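Local coordinates for Sel1 repeat family protein (Pseudomonas aeruginosa, PDB 6LCH) that probably acts as an immunity protein of the type VI secretion system, binding the effector PldB through a scaffold of Sel1 repeats, at residues A[142-147]-A[155-160]; A[32-37]-A[43-48]; A[87-92]-A[113-118]. One frame throughout, in Å; residues are numbered along the deposited sequence.

Contact 1 (A[142-147]-A[155-160])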
ATOM      1  N   PHE A 142      -8.093   4.761 -11.147  1.00  7.87           N
ATOM      2  CA  PHE A 142      -8.773   5.714 -12.019  1.00 11.01           C
ATOM      3  C   PHE A 142      -8.949   5.145 -13.421  1.00 11.31           C
ATOM      4  O   PHE A 142     -10.007   5.314 -14.040  1.00 11.90           O
ATOM      5  CB  PHE A 142      -7.992   7.031 -12.067  1.00 10.16           C
ATOM      6  CG  PHE A 142      -8.554   8.047 -13.029  1.00 10.58           C
ATOM      7  CD1 PHE A 142      -9.581   8.894 -12.641  1.00 14.51           C
ATOM      8  CD2 PHE A 142      -8.051   8.164 -14.315  1.00 13.73           C
ATOM      9  CE1 PHE A 142     -10.101   9.831 -13.520  1.00 17.51           C
ATOM     10  CE2 PHE A 142      -8.570   9.097 -15.201  1.00 14.45           C
ATOM     11  CZ  PHE A 142      -9.594   9.933 -14.802  1.00 12.99           C
ATOM     12  N   TYR A 143      -7.930   4.449 -13.926  1.00  9.28           N
ATOM     13  CA  TYR A 143      -7.964   3.974 -15.303  1.00 12.41           C
ATOM     14  C   TYR A 143      -8.893   2.778 -15.471  1.00 12.45           C
ATOM     15  O   TYR A 143      -9.574   2.660 -16.495  1.00 14.54           O
ATOM     16  CB  TYR A 143      -6.555   3.616 -15.762  1.00 12.48           C
ATOM     17  CG  TYR A 143      -5.711   4.820 -16.087  1.00 10.26           C
ATOM     18  CD1 TYR A 143      -6.253   5.906 -16.761  1.00 14.48           C
ATOM     19  CD2 TYR A 143      -4.375   4.870 -15.727  1.00 10.23           C
ATOM     20  CE1 TYR A 143      -5.485   7.010 -17.065  1.00 17.02           C
ATOM     21  CE2 TYR A 143      -3.601   5.972 -16.022  1.00 10.23           C
ATOM     22  CZ  TYR A 143      -4.161   7.037 -16.693  1.00 12.00           C
ATOM     23  OH  TYR A 143      -3.395   8.136 -16.994  1.00 11.69           O
ATOM     24  N   ILE A 144      -8.917   1.871 -14.496  1.00  9.32           N
ATOM     25  CA  ILE A 144      -9.725   0.664 -14.641  1.00 12.41           C
ATOM     26  C   ILE A 144     -11.209   1.007 -14.611  1.00 10.25           C
ATOM     27  O   ILE A 144     -11.978   0.580 -15.480  1.00 14.24           O
ATOM     28  CB  ILE A 144      -9.363  -0.364 -13.555  1.00  9.63           C
ATOM     29  CG1 ILE A 144      -7.940  -0.879 -13.751  1.00  6.83           C
ATOM     30  CG2 ILE A 144     -10.345  -1.536 -13.568  1.00 10.80           C
ATOM     31  CD1 ILE A 144      -7.377  -1.551 -12.511  1.00  7.54           C
ATOM     32  N   TYR A 145     -11.629   1.803 -13.630  1.00 10.59           N
ATOM     33  CA  TYR A 145     -13.049   1.999 -13.359  1.00 11.76           C
ATOM     34  C   TYR A 145     -13.575   3.354 -13.821  1.00 12.90           C
ATOM     35  O   TYR A 145     -14.570   3.408 -14.551  1.00 15.77           O
ATOM     36  CB  TYR A 145     -13.315   1.808 -11.862  1.00 10.12           C
ATOM     37  CG  TYR A 145     -12.880   0.455 -11.333  1.00  8.70           C
ATOM     38  CD1 TYR A 145     -13.706  -0.657 -11.452  1.00  7.20           C
ATOM     39  CD2 TYR A 145     -11.649   0.293 -10.708  1.00  6.90           C
ATOM     40  CE1 TYR A 145     -13.318  -1.894 -10.967  1.00  7.54           C
ATOM     41  CE2 TYR A 145     -11.254  -0.942 -10.215  1.00  6.37           C
ATOM     42  CZ  TYR A 145     -12.094  -2.032 -10.346  1.00  7.87           C
ATOM     43  OH  TYR A 145     -11.713  -3.265  -9.866  1.00  4.75           O
ATOM     44  N   VAL A 146     -12.941   4.452 -13.413  1.00 12.67           N
ATOM     45  CA  VAL A 146     -13.427   5.783 -13.768  1.00 14.17           C
ATOM     46  C   VAL A 146     -13.258   5.990 -15.264  1.00 14.41           C
ATOM     47  O   VAL A 146     -14.239   6.040 -16.014  1.00 12.79           O
ATOM     48  CB  VAL A 146     -12.702   6.890 -12.984  1.00 12.38           C
ATOM     49  CG1 VAL A 146     -13.244   8.255 -13.390  1.00 13.26           C
ATOM     50  CG2 VAL A 146     -12.856   6.669 -11.497  1.00 10.68           C
ATOM     51  N   ALA A 147     -12.012   6.138 -15.701  1.00 16.40           N
ATOM     52  CA  ALA A 147     -11.729   6.119 -17.122  1.00 16.69           C
ATOM     53  C   ALA A 147     -12.003   4.726 -17.675  1.00 18.37           C
ATOM     54  O   ALA A 147     -12.031   3.734 -16.944  1.00 17.99           O
ATOM     55  CB  ALA A 147     -10.279   6.523 -17.387  1.00 16.41           C
ATOM     56  N   ALA A 155      -1.953  -2.637 -16.073  1.00  5.42           N
ATOM     57  CA  ALA A 155      -0.503  -2.623 -16.240  1.00  7.42           C
ATOM     58  C   ALA A 155       0.172  -1.893 -15.084  1.00  4.94           C
ATOM     59  O   ALA A 155       1.107  -2.413 -14.466  1.00  6.06           O
ATOM     60  CB  ALA A 155      -0.130  -1.979 -17.576  1.00  7.22           C
ATOM     61  N   TYR A 156      -0.290  -0.677 -14.784  1.00  3.67           N
ATOM     62  CA  TYR A 156       0.286   0.081 -13.679  1.00  3.67           C
ATOM     63  C   TYR A 156       0.092  -0.639 -12.356  1.00  3.89           C
ATOM     64  O   TYR A 156       0.996  -0.661 -11.515  1.00  3.87           O
ATOM     65  CB  TYR A 156      -0.332   1.473 -13.620  1.00  4.63           C
ATOM     66  CG  TYR A 156       0.203   2.406 -14.677  1.00  6.46           C
ATOM     67  CD1 TYR A 156       1.387   2.121 -15.337  1.00  5.72           C
ATOM     68  CD2 TYR A 156      -0.475   3.568 -15.012  1.00  4.31           C
ATOM     69  CE1 TYR A 156       1.881   2.971 -16.306  1.00 13.63           C
ATOM     70  CE2 TYR A 156       0.008   4.420 -15.974  1.00  7.40           C
ATOM     71  CZ  TYR A 156       1.186   4.118 -16.620  1.00  8.54           C
ATOM     72  OH  TYR A 156       1.672   4.970 -17.581  1.00  8.52           O
ATOM     73  N   THR A 157      -1.084  -1.233 -12.152  1.00  6.25           N
ATOM     74  CA  THR A 157      -1.307  -2.003 -10.936  1.00  4.86           C
ATOM     75  C   THR A 157      -0.419  -3.239 -10.894  1.00  6.43           C
ATOM     76  O   THR A 157       0.004  -3.660  -9.810  1.00  6.83           O
ATOM     77  CB  THR A 157      -2.782  -2.386 -10.817  1.00  4.84           C
ATOM     78  OG1 THR A 157      -3.591  -1.292 -11.257  1.00  5.48           O
ATOM     79  CG2 THR A 157      -3.130  -2.683  -9.373  1.00  6.76           C
ATOM     80  N   HIS A 158      -0.109  -3.825 -12.055  1.00  4.34           N
ATOM     81  CA  HIS A 158       0.815  -4.954 -12.081  1.00  7.11           C
ATOM     82  C   HIS A 158       2.241  -4.510 -11.771  1.00  6.94           C
ATOM     83  O   HIS A 158       2.988  -5.234 -11.106  1.00  6.85           O
ATOM     84  CB  HIS A 158       0.742  -5.674 -13.426  1.00  8.08           C
ATOM     85  CG  HIS A 158      -0.235  -6.810 -13.445  1.00 10.38           C
ATOM     86  ND1 HIS A 158       0.045  -8.040 -12.888  1.00 12.23           N
ATOM     87  CD2 HIS A 158      -1.493  -6.898 -13.936  1.00 10.12           C
ATOM     88  CE1 HIS A 158      -0.994  -8.840 -13.047  1.00 14.01           C
ATOM     89  NE2 HIS A 158      -1.941  -8.171 -13.680  1.00  8.50           N
ATOM     90  N   CYS A 159       2.632  -3.320 -12.238  1.00  7.60           N
ATOM     91  CA  CYS A 159       3.946  -2.788 -11.896  1.00  7.20           C
ATOM     92  C   CYS A 159       4.082  -2.601 -10.390  1.00  6.91           C
ATOM     93  O   CYS A 159       5.144  -2.868  -9.814  1.00  8.02           O
ATOM     94  CB  CYS A 159       4.176  -1.465 -12.626  1.00  7.71           C
ATOM     95  SG  CYS A 159       5.849  -0.799 -12.474  1.00  6.65           S
ATOM     96  N   ALA A 160       3.005  -2.161  -9.736  1.00  4.91           N
ATOM     97  CA  ALA A 160       3.056  -1.902  -8.303  1.00  8.57           C
ATOM     98  C   ALA A 160       3.159  -3.193  -7.499  1.00  9.25           C
ATOM     99  O   ALA A 160       3.923  -3.262  -6.530  1.00  8.75           O
ATOM    100  CB  ALA A 160       1.830  -1.094  -7.880  1.00  6.07           C
TER
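Y143 and Y156 meet through one corner of each ring, with CE2 of Y143 lying 3.9 Å from CE2 of Y156. The CE2 corner of Y143 comes up at the edge of the Y156 ring, near its plane, and the two side chains pass each other at a slant without stacking. The second pair is smaller: CD1 of I144, the far end of its longer branch, stops 4.0 Å from OG1 of T157, and these side chains cross at about a right angle.

Both tyrosines hold CG beside the backbone N and anti to the carbonyl carbon (chi1 -76° in each), which sends the two rings out from their facing helices on the same side of the pair. I144 extends its CG1 branch (chi2 162°), and that length brings a methyl group across to T157. The backbones can therefore stay well apart, with CA of Y143 9.3 Å from CA of Y156.

Outside the pair, the hydroxyl of Y156 is hydrogen-bonded to the backbone N of F8, and its ring also packs on L136 and L139. OG1 of T157 is hydrogen-bonded to the carbonyl of G153 in its own helix, so a threonine can sit in this apolar setting with its polar atom satisfied. On the same helix, C159 forms a disulfide with C10, a second tie to the N-terminal region. Helices 133-146 and 150-162 make an antiparallel hairpin within a Sel1 repeat, the unit of this TPR-like fold.

With no hydrogen bond between the segments and just 107 Å² buried, the contact rests on van der Waals contact between two ring corners and of one methyl with a hydroxyl oxygen, while the hydroxyls of Y156 and T157 are engaged by F8 and G153.

Contact 2 (A[32-37]-A[43-48])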
ATOM      1  N   ALA A  32       9.090   4.580  14.975  1.00  8.05           N
ATOM      2  CA  ALA A  32       8.044   3.743  14.398  1.00 10.30           C
ATOM      3  C   ALA A  32       7.566   2.692  15.390  1.00 12.40           C
ATOM      4  O   ALA A  32       6.367   2.402  15.466  1.00 10.66           O
ATOM      5  CB  ALA A  32       8.549   3.081  13.115  1.00 10.47           C
ATOM      6  N   THR A  33       8.491   2.106  16.157  1.00 11.03           N
ATOM      7  CA  THR A  33       8.110   1.109  17.153  1.00 15.13           C
ATOM      8  C   THR A  33       7.307   1.737  18.284  1.00 17.63           C
ATOM      9  O   THR A  33       6.297   1.175  18.724  1.00 17.47           O
ATOM     10  CB  THR A  33       9.354   0.414  17.706  1.00 17.21           C
ATOM     11  OG1 THR A  33      10.010  -0.301  16.653  1.00 19.87           O
ATOM     12  CG2 THR A  33       8.982  -0.557  18.815  1.00 15.37           C
ATOM     13  N   LEU A  34       7.739   2.904  18.764  1.00 16.37           N
ATOM     14  CA  LEU A  34       7.018   3.579  19.834  1.00 15.21           C
ATOM     15  C   LEU A  34       5.622   4.009  19.412  1.00 15.02           C
ATOM     16  O   LEU A  34       4.784   4.258  20.280  1.00 16.42           O
ATOM     17  CB  LEU A  34       7.807   4.798  20.321  1.00 17.86           C
ATOM     18  CG  LEU A  34       9.109   4.522  21.079  1.00 14.75           C
ATOM     19  CD1 LEU A  34       9.808   5.823  21.433  1.00 12.11           C
ATOM     20  CD2 LEU A  34       8.841   3.698  22.329  1.00 20.23           C
ATOM     21  N   ALA A  35       5.350   4.102  18.111  1.00 13.15           N
ATOM     22  CA  ALA A  35       4.044   4.527  17.617  1.00 16.99           C
ATOM     23  C   ALA A  35       3.022   3.397  17.571  1.00 14.30           C
ATOM     24  O   ALA A  35       1.924   3.597  17.040  1.00 14.34           O
ATOM     25  CB  ALA A  35       4.181   5.142  16.220  1.00 12.10           C
ATOM     26  N   LYS A  36       3.336   2.237  18.133  1.00 18.29           N
ATOM     27  CA  LYS A  36       2.508   1.046  17.970  1.00 25.43           C
ATOM     28  C   LYS A  36       1.646   0.646  19.173  1.00 27.95           C
ATOM     29  O   LYS A  36       0.459   0.345  18.987  1.00 29.50           O
ATOM     30  CB  LYS A  36       3.404  -0.136  17.588  1.00 24.29           C
ATOM     31  CG  LYS A  36       3.582  -0.314  16.094  1.00 23.68           C
ATOM     32  CD  LYS A  36       4.834  -1.101  15.773  1.00 26.15           C
ATOM     33  CE  LYS A  36       4.966  -1.309  14.275  1.00 24.76           C
ATOM     34  NZ  LYS A  36       6.316  -1.823  13.903  1.00 25.67           N
ATOM     35  N   PRO A  37       2.181   0.625  20.417  1.00 28.57           N
ATOM     36  CA  PRO A  37       1.588  -0.237  21.454  1.00 32.45           C
ATOM     37  C   PRO A  37       0.363   0.320  22.169  1.00 38.51           C
ATOM     38  O   PRO A  37      -0.244   1.301  21.724  1.00 37.95           O
ATOM     39  CB  PRO A  37       2.749  -0.416  22.434  1.00 34.39           C
ATOM     40  CG  PRO A  37       3.433   0.903  22.390  1.00 33.86           C
ATOM     41  CD  PRO A  37       3.284   1.430  20.976  1.00 29.43           C
ATOM     42  N   TRP A  43       4.456  10.875  22.512  1.00 15.32           N
ATOM     43  CA  TRP A  43       4.426  11.628  21.262  1.00 15.50           C
ATOM     44  C   TRP A  43       5.515  12.688  21.152  1.00 13.06           C
ATOM     45  O   TRP A  43       6.111  12.800  20.065  1.00 13.25           O
ATOM     46  CB  TRP A  43       3.033  12.237  21.067  1.00 16.66           C
ATOM     47  CG  TRP A  43       2.029  11.195  20.739  1.00 15.19           C
ATOM     48  CD1 TRP A  43       0.984  10.798  21.509  1.00 17.58           C
ATOM     49  CD2 TRP A  43       1.996  10.382  19.561  1.00 17.73           C
ATOM     50  NE1 TRP A  43       0.288   9.796  20.878  1.00 20.66           N
ATOM     51  CE2 TRP A  43       0.890   9.522  19.680  1.00 18.10           C
ATOM     52  CE3 TRP A  43       2.791  10.304  18.412  1.00 17.90           C
ATOM     53  CZ2 TRP A  43       0.555   8.596  18.698  1.00 18.43           C
ATOM     54  CZ3 TRP A  43       2.458   9.384  17.436  1.00 16.75           C
ATOM     55  CH2 TRP A  43       1.349   8.543  17.585  1.00 19.44           C
ATOM     56  N   PRO A  44       5.819  13.493  22.181  1.00 11.46           N
ATOM     57  CA  PRO A  44       6.980  14.392  22.060  1.00 12.19           C
ATOM     58  C   PRO A  44       8.261  13.665  21.694  1.00 14.42           C
ATOM     59  O   PRO A  44       9.056  14.179  20.896  1.00  9.92           O
ATOM     60  CB  PRO A  44       7.062  15.041  23.449  1.00 12.65           C
ATOM     61  CG  PRO A  44       5.662  15.020  23.943  1.00 11.71           C
ATOM     62  CD  PRO A  44       5.083  13.730  23.437  1.00 12.13           C
ATOM     63  N   ARG A  45       8.474  12.466  22.241  1.00 13.29           N
ATOM     64  CA  ARG A  45       9.660  11.700  21.875  1.00 12.83           C
ATOM     65  C   ARG A  45       9.561  11.164  20.452  1.00 10.67           C
ATOM     66  O   ARG A  45      10.541  11.206  19.699  1.00  7.53           O
ATOM     67  CB  ARG A  45       9.877  10.556  22.861  1.00 12.24           C
ATOM     68  CG  ARG A  45      10.998   9.617  22.459  1.00 17.92           C
ATOM     69  CD  ARG A  45      11.267   8.587  23.540  1.00 22.43           C
ATOM     70  NE  ARG A  45      12.610   8.020  23.435  1.00 22.47           N
ATOM     71  CZ  ARG A  45      13.727   8.662  23.765  1.00 25.95           C
ATOM     72  NH1 ARG A  45      13.673   9.902  24.237  1.00 26.71           N
ATOM     73  NH2 ARG A  45      14.902   8.060  23.632  1.00 30.09           N
ATOM     74  N   ILE A  46       8.390  10.645  20.070  1.00 10.38           N
ATOM     75  CA  ILE A  46       8.212  10.124  18.716  1.00  8.71           C
ATOM     76  C   ILE A  46       8.512  11.210  17.692  1.00  7.00           C
ATOM     77  O   ILE A  46       9.236  10.985  16.716  1.00  7.16           O
ATOM     78  CB  ILE A  46       6.790   9.559  18.542  1.00 11.77           C
ATOM     79  CG1 ILE A  46       6.599   8.318  19.412  1.00 10.63           C
ATOM     80  CG2 ILE A  46       6.514   9.224  17.087  1.00  5.59           C
ATOM     81  CD1 ILE A  46       5.159   7.888  19.529  1.00 12.11           C
ATOM     82  N   VAL A  47       7.970  12.411  17.911  1.00 11.40           N
ATOM     83  CA  VAL A  47       8.219  13.529  17.005  1.00  7.34           C
ATOM     84  C   VAL A  47       9.702  13.877  16.986  1.00  8.60           C
ATOM     85  O   VAL A  47      10.279  14.141  15.925  1.00  6.86           O
ATOM     86  CB  VAL A  47       7.358  14.743  17.402  1.00  6.87           C
ATOM     87  CG1 VAL A  47       7.803  15.990  16.646  1.00  6.90           C
ATOM     88  CG2 VAL A  47       5.878  14.463  17.155  1.00  8.92           C
ATOM     89  N   GLY A  48      10.342  13.871  18.157  1.00  7.86           N
ATOM     90  CA  GLY A  48      11.762  14.186  18.215  1.00  8.08           C
ATOM     91  C   GLY A  48      12.595  13.262  17.349  1.00  6.92           C
ATOM     92  O   GLY A  48      13.375  13.714  16.509  1.00  6.28           O
TER
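Helix 22-34 ends where A35 leaves helical geometry, and the first turn of helix 43-55 lies against that end, with CA of L34 6.7 Å from CA of I46. L34 and I46 carry the contact in nearly equal measure. CG1 of I46 packs on the CB of L34 at 3.8 Å, while its terminal methyl, CD1, reaches beyond to the last helical peptide and lies 3.7 Å from the carbonyl O of L34. The same methyl continues over A35, where its nearest atom is CA at 4.0 Å. A35 suits this place because its short side chain lets the isoleucine come up to the backbone as the chain turns away.

I46 owes this reach to an extended outer branch (chi2 167°), with CG1 set beside its backbone N. Behind it, CD1 rests 3.5 Å above one face of the W43 indole, offset toward the rim, so the methyl is held between an aromatic face of its own helix and the end of the neighbouring one. The two consecutive helices, joined by a short loop and running roughly opposite ways, form a helix-turn-helix pairing that resembles those of TPR-like folds. W43 carries the packing onward: its ring meets W73 edge-to-face and also touches L68 of helix 59-70.

L34 makes a second contact on the outer side. Its CD1 methyl touches the aliphatic part of R45, 3.8 Å from CD, and approaches the guanidinium at its edge. Arginine fits at this margin because its carbon chain, extended from CG to NE with CG anti to the backbone N (chi1 173°), covers the leucine while the charged end reaches beyond it. There NE forms a long, weak ion pair with E30, one turn before L34. The carbonyl of A35 accepts a hydrogen bond from R41 in the connecting loop.

Contact 3 (A[87-92]-A[113-118]); sequences LYQKMI and VKNPAT
OD1 of N115 is gripped by two donors, the backbone N of A117 and a water that joins it to Q89. The hydrogen bond from A117 N to N115 OD1 is 2.8 Å long, arrives in the carbonyl plane and is moderately bent at the hydrogen (156°). The water donates to the same OD1 at 2.8 Å and accepts from NE2 of Q89 at 2.7 Å, bridging two side chains that form no direct hydrogen bond. Their amides are nearly coplanar, 13° apart, and the two side chains run alongside each other pointing opposite ways, OE1 of Q89 3.7 Å from ND2 of N115. Q89 reaches this position by a bend at chi2 (57°), and its NE2 also donates to D93, one turn on in helix 81-93.

The bond to A117 closes an Asx turn, a motif that asparagine suits because its short side chain can accept from the backbone two residues later. Here it shapes the chain between helices 111-114 and 123-129 and presents A117 to the end of helix 81-93.

Beside the amide pair, CB of A117 presses on CG2 of I92 at 3.5 Å, tighter than usual for two carbons. CG2 is the branch of I92 anti to its backbone N, and the small alanine permits this close approach. I92 and T118 both pack on F123 of helix 123-129, while T118 OG1 lies within hydrogen-bonding reach of the carbonyls of both G112 and L121.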
ATOM      1  N   LEU A  87       7.875  18.888   4.793  1.00  8.26           N
ATOM      2  CA  LEU A  87       8.459  17.552   4.760  1.00  6.97           C
ATOM      3  C   LEU A  87       8.291  16.913   3.389  1.00  7.20           C
ATOM      4  O   LEU A  87       9.199  16.228   2.904  1.00  6.25           O
ATOM      5  CB  LEU A  87       7.828  16.676   5.839  1.00  6.49           C
ATOM      6  CG  LEU A  87       8.367  16.874   7.257  1.00  6.99           C
ATOM      7  CD1 LEU A  87       7.361  16.375   8.286  1.00  5.61           C
ATOM      8  CD2 LEU A  87       9.710  16.176   7.438  1.00  5.50           C
ATOM      9  N   TYR A  88       7.133  17.121   2.750  1.00  6.65           N
ATOM     10  CA  TYR A  88       6.919  16.595   1.407  1.00  6.86           C
ATOM     11  C   TYR A  88       7.860  17.244   0.392  1.00  7.05           C
ATOM     12  O   TYR A  88       8.324  16.574  -0.538  1.00  7.67           O
ATOM     13  CB  TYR A  88       5.450  16.780   1.003  1.00  5.92           C
ATOM     14  CG  TYR A  88       4.475  15.947   1.826  1.00  6.88           C
ATOM     15  CD1 TYR A  88       4.882  14.780   2.424  1.00  5.83           C
ATOM     16  CD2 TYR A  88       3.159  16.331   2.007  1.00  7.58           C
ATOM     17  CE1 TYR A  88       4.021  13.994   3.172  1.00  4.41           C
ATOM     18  CE2 TYR A  88       2.290  15.553   2.768  1.00  6.28           C
ATOM     19  CZ  TYR A  88       2.727  14.388   3.341  1.00  4.68           C
ATOM     20  OH  TYR A  88       1.867  13.618   4.089  1.00  6.88           O
ATOM     21  N   GLN A  89       8.170  18.533   0.559  1.00  6.49           N
ATOM     22  CA  GLN A  89       9.091  19.193  -0.362  1.00  8.72           C
ATOM     23  C   GLN A  89      10.530  18.733  -0.153  1.00  7.53           C
ATOM     24  O   GLN A  89      11.306  18.666  -1.114  1.00  6.19           O
ATOM     25  CB  GLN A  89       8.997  20.711  -0.210  1.00 10.70           C
ATOM     26  CG  GLN A  89       9.812  21.489  -1.241  1.00  9.58           C
ATOM     27  CD  GLN A  89       9.440  21.141  -2.670  1.00 10.12           C
ATOM     28  OE1 GLN A  89       8.262  21.112  -3.027  1.00  9.41           O
ATOM     29  NE2 GLN A  89      10.446  20.878  -3.499  1.00 11.93           N
ATOM     30  N   LYS A  90      10.909  18.418   1.087  1.00  7.03           N
ATOM     31  CA  LYS A  90      12.232  17.852   1.319  1.00  6.19           C
ATOM     32  C   LYS A  90      12.362  16.482   0.666  1.00  4.09           C
ATOM     33  O   LYS A  90      13.431  16.129   0.159  1.00  2.65           O
ATOM     34  CB  LYS A  90      12.516  17.773   2.820  1.00  8.98           C
ATOM     35  CG  LYS A  90      12.622  19.135   3.497  1.00 14.15           C
ATOM     36  CD  LYS A  90      12.383  19.034   4.998  1.00 12.28           C
ATOM     37  CE  LYS A  90      11.821  20.335   5.557  1.00 16.23           C
ATOM     38  NZ  LYS A  90      12.715  21.501   5.317  1.00 14.08           N
ATOM     39  N   MET A  91      11.279  15.697   0.666  1.00  4.33           N
ATOM     40  CA  MET A  91      11.281  14.418  -0.040  1.00  3.66           C
ATOM     41  C   MET A  91      11.482  14.627  -1.531  1.00  3.15           C
ATOM     42  O   MET A  91      12.252  13.907  -2.178  1.00  3.50           O
ATOM     43  CB  MET A  91       9.966  13.679   0.207  1.00  4.34           C
ATOM     44  CG  MET A  91       9.738  13.280   1.637  1.00  4.65           C
ATOM     45  SD  MET A  91       8.533  11.967   1.792  1.00  5.15           S
ATOM     46  CE  MET A  91       7.217  12.827   2.511  1.00  7.49           C
ATOM     47  N   ILE A  92      10.767  15.597  -2.096  1.00  4.67           N
ATOM     48  CA  ILE A  92      10.894  15.902  -3.516  1.00  4.90           C
ATOM     49  C   ILE A  92      12.297  16.419  -3.826  1.00  5.57           C
ATOM     50  O   ILE A  92      12.882  16.086  -4.866  1.00  3.94           O
ATOM     51  CB  ILE A  92       9.799  16.905  -3.925  1.00  5.49           C
ATOM     52  CG1 ILE A  92       8.439  16.207  -3.981  1.00  4.36           C
ATOM     53  CG2 ILE A  92      10.133  17.563  -5.244  1.00  5.23           C
ATOM     54  CD1 ILE A  92       7.287  17.127  -4.353  1.00  5.28           C
ATOM     55  N   VAL A 113       2.399  19.694 -12.355  1.00 13.33           N
ATOM     56  CA  VAL A 113       2.951  20.178 -13.621  1.00 12.09           C
ATOM     57  C   VAL A 113       3.687  21.497 -13.417  1.00 15.89           C
ATOM     58  O   VAL A 113       4.690  21.772 -14.089  1.00 21.87           O
ATOM     59  CB  VAL A 113       1.830  20.299 -14.677  1.00 14.29           C
ATOM     60  CG1 VAL A 113       2.269  21.159 -15.858  1.00 13.60           C
ATOM     61  CG2 VAL A 113       1.407  18.919 -15.157  1.00 13.76           C
ATOM     62  N   LYS A 114       3.229  22.313 -12.467  1.00 17.85           N
ATOM     63  CA  LYS A 114       3.901  23.573 -12.173  1.00 21.07           C
ATOM     64  C   LYS A 114       5.238  23.358 -11.472  1.00 21.27           C
ATOM     65  O   LYS A 114       6.174  24.142 -11.676  1.00 21.60           O
ATOM     66  CB  LYS A 114       2.990  24.455 -11.315  1.00 22.11           C
ATOM     67  CG  LYS A 114       1.507  24.305 -11.637  1.00 23.79           C
ATOM     68  CD  LYS A 114       0.635  24.673 -10.447  1.00 28.07           C
ATOM     69  CE  LYS A 114       0.755  26.148 -10.099  1.00 34.45           C
ATOM     70  NZ  LYS A 114      -0.115  26.518  -8.946  1.00 27.41           N
ATOM     71  N   ASN A 115       5.350  22.312 -10.659  1.00 17.38           N
ATOM     72  CA  ASN A 115       6.550  22.108  -9.853  1.00 16.11           C
ATOM     73  C   ASN A 115       7.739  21.745 -10.740  1.00 14.98           C
ATOM     74  O   ASN A 115       7.630  20.839 -11.574  1.00 17.39           O
ATOM     75  CB  ASN A 115       6.308  21.012  -8.817  1.00 12.14           C
ATOM     76  CG  ASN A 115       7.413  20.935  -7.784  1.00 14.49           C
ATOM     77  OD1 ASN A 115       8.541  20.549  -8.092  1.00 12.12           O
ATOM     78  ND2 ASN A 115       7.097  21.307  -6.548  1.00 18.07           N
ATOM     79  N   PRO A 116       8.889  22.410 -10.579  1.00 16.18           N
ATOM     80  CA  PRO A 116      10.040  22.104 -11.448  1.00 13.76           C
ATOM     81  C   PRO A 116      10.547  20.678 -11.322  1.00 11.50           C
ATOM     82  O   PRO A 116      11.128  20.153 -12.280  1.00 13.78           O
ATOM     83  CB  PRO A 116      11.102  23.118 -10.996  1.00 18.26           C
ATOM     84  CG  PRO A 116      10.673  23.560  -9.634  1.00 15.16           C
ATOM     85  CD  PRO A 116       9.174  23.517  -9.651  1.00 13.52           C
ATOM     86  N   ALA A 117      10.340  20.025 -10.179  1.00 11.35           N
ATOM     87  CA  ALA A 117      10.887  18.690  -9.983  1.00  7.67           C
ATOM     88  C   ALA A 117      10.088  17.599 -10.683  1.00  8.57           C
ATOM     89  O   ALA A 117      10.572  16.467 -10.771  1.00  4.82           O
ATOM     90  CB  ALA A 117      10.978  18.377  -8.491  1.00 13.25           C
ATOM     91  N   THR A 118       8.886  17.899 -11.175  1.00  7.94           N
ATOM     92  CA  THR A 118       8.093  16.889 -11.859  1.00  8.18           C
ATOM     93  C   THR A 118       8.406  16.797 -13.343  1.00  8.70           C
ATOM     94  O   THR A 118       8.047  15.794 -13.974  1.00  8.65           O
ATOM     95  CB  THR A 118       6.596  17.167 -11.680  1.00  9.30           C
ATOM     96  OG1 THR A 118       6.234  18.355 -12.398  1.00  8.36           O
ATOM     97  CG2 THR A 118       6.251  17.343 -10.207  1.00  7.96           C
TER
HETATM   98  O   HOH W   1      10.326  21.463  -6.113  1.00  9.23           O

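Overall arrangement
Along the chain the contacts come in series, contact 2 first, then contact 3, then contact 1, each closing before the next opens. Contact 2 joins helices 22-34 and 43-55 and contact 1 joins helices 133-146 and 150-162, both neighbours in sequence; contact 3 reaches from helix 81-93 past helix 97-107 to the turn after helix 111-114. Contacts 1 and 2 lie on opposite sides of the chain's centre, their centres 35 Å apart, and the centre of contact 3 is 24 Å from that of contact 1 and 27 Å from that of contact 2. Contacts 1 and 2 thus fix neighbouring helices at distant places in a strandless chain, while contact 3 ties helix 81-93 to a later turn.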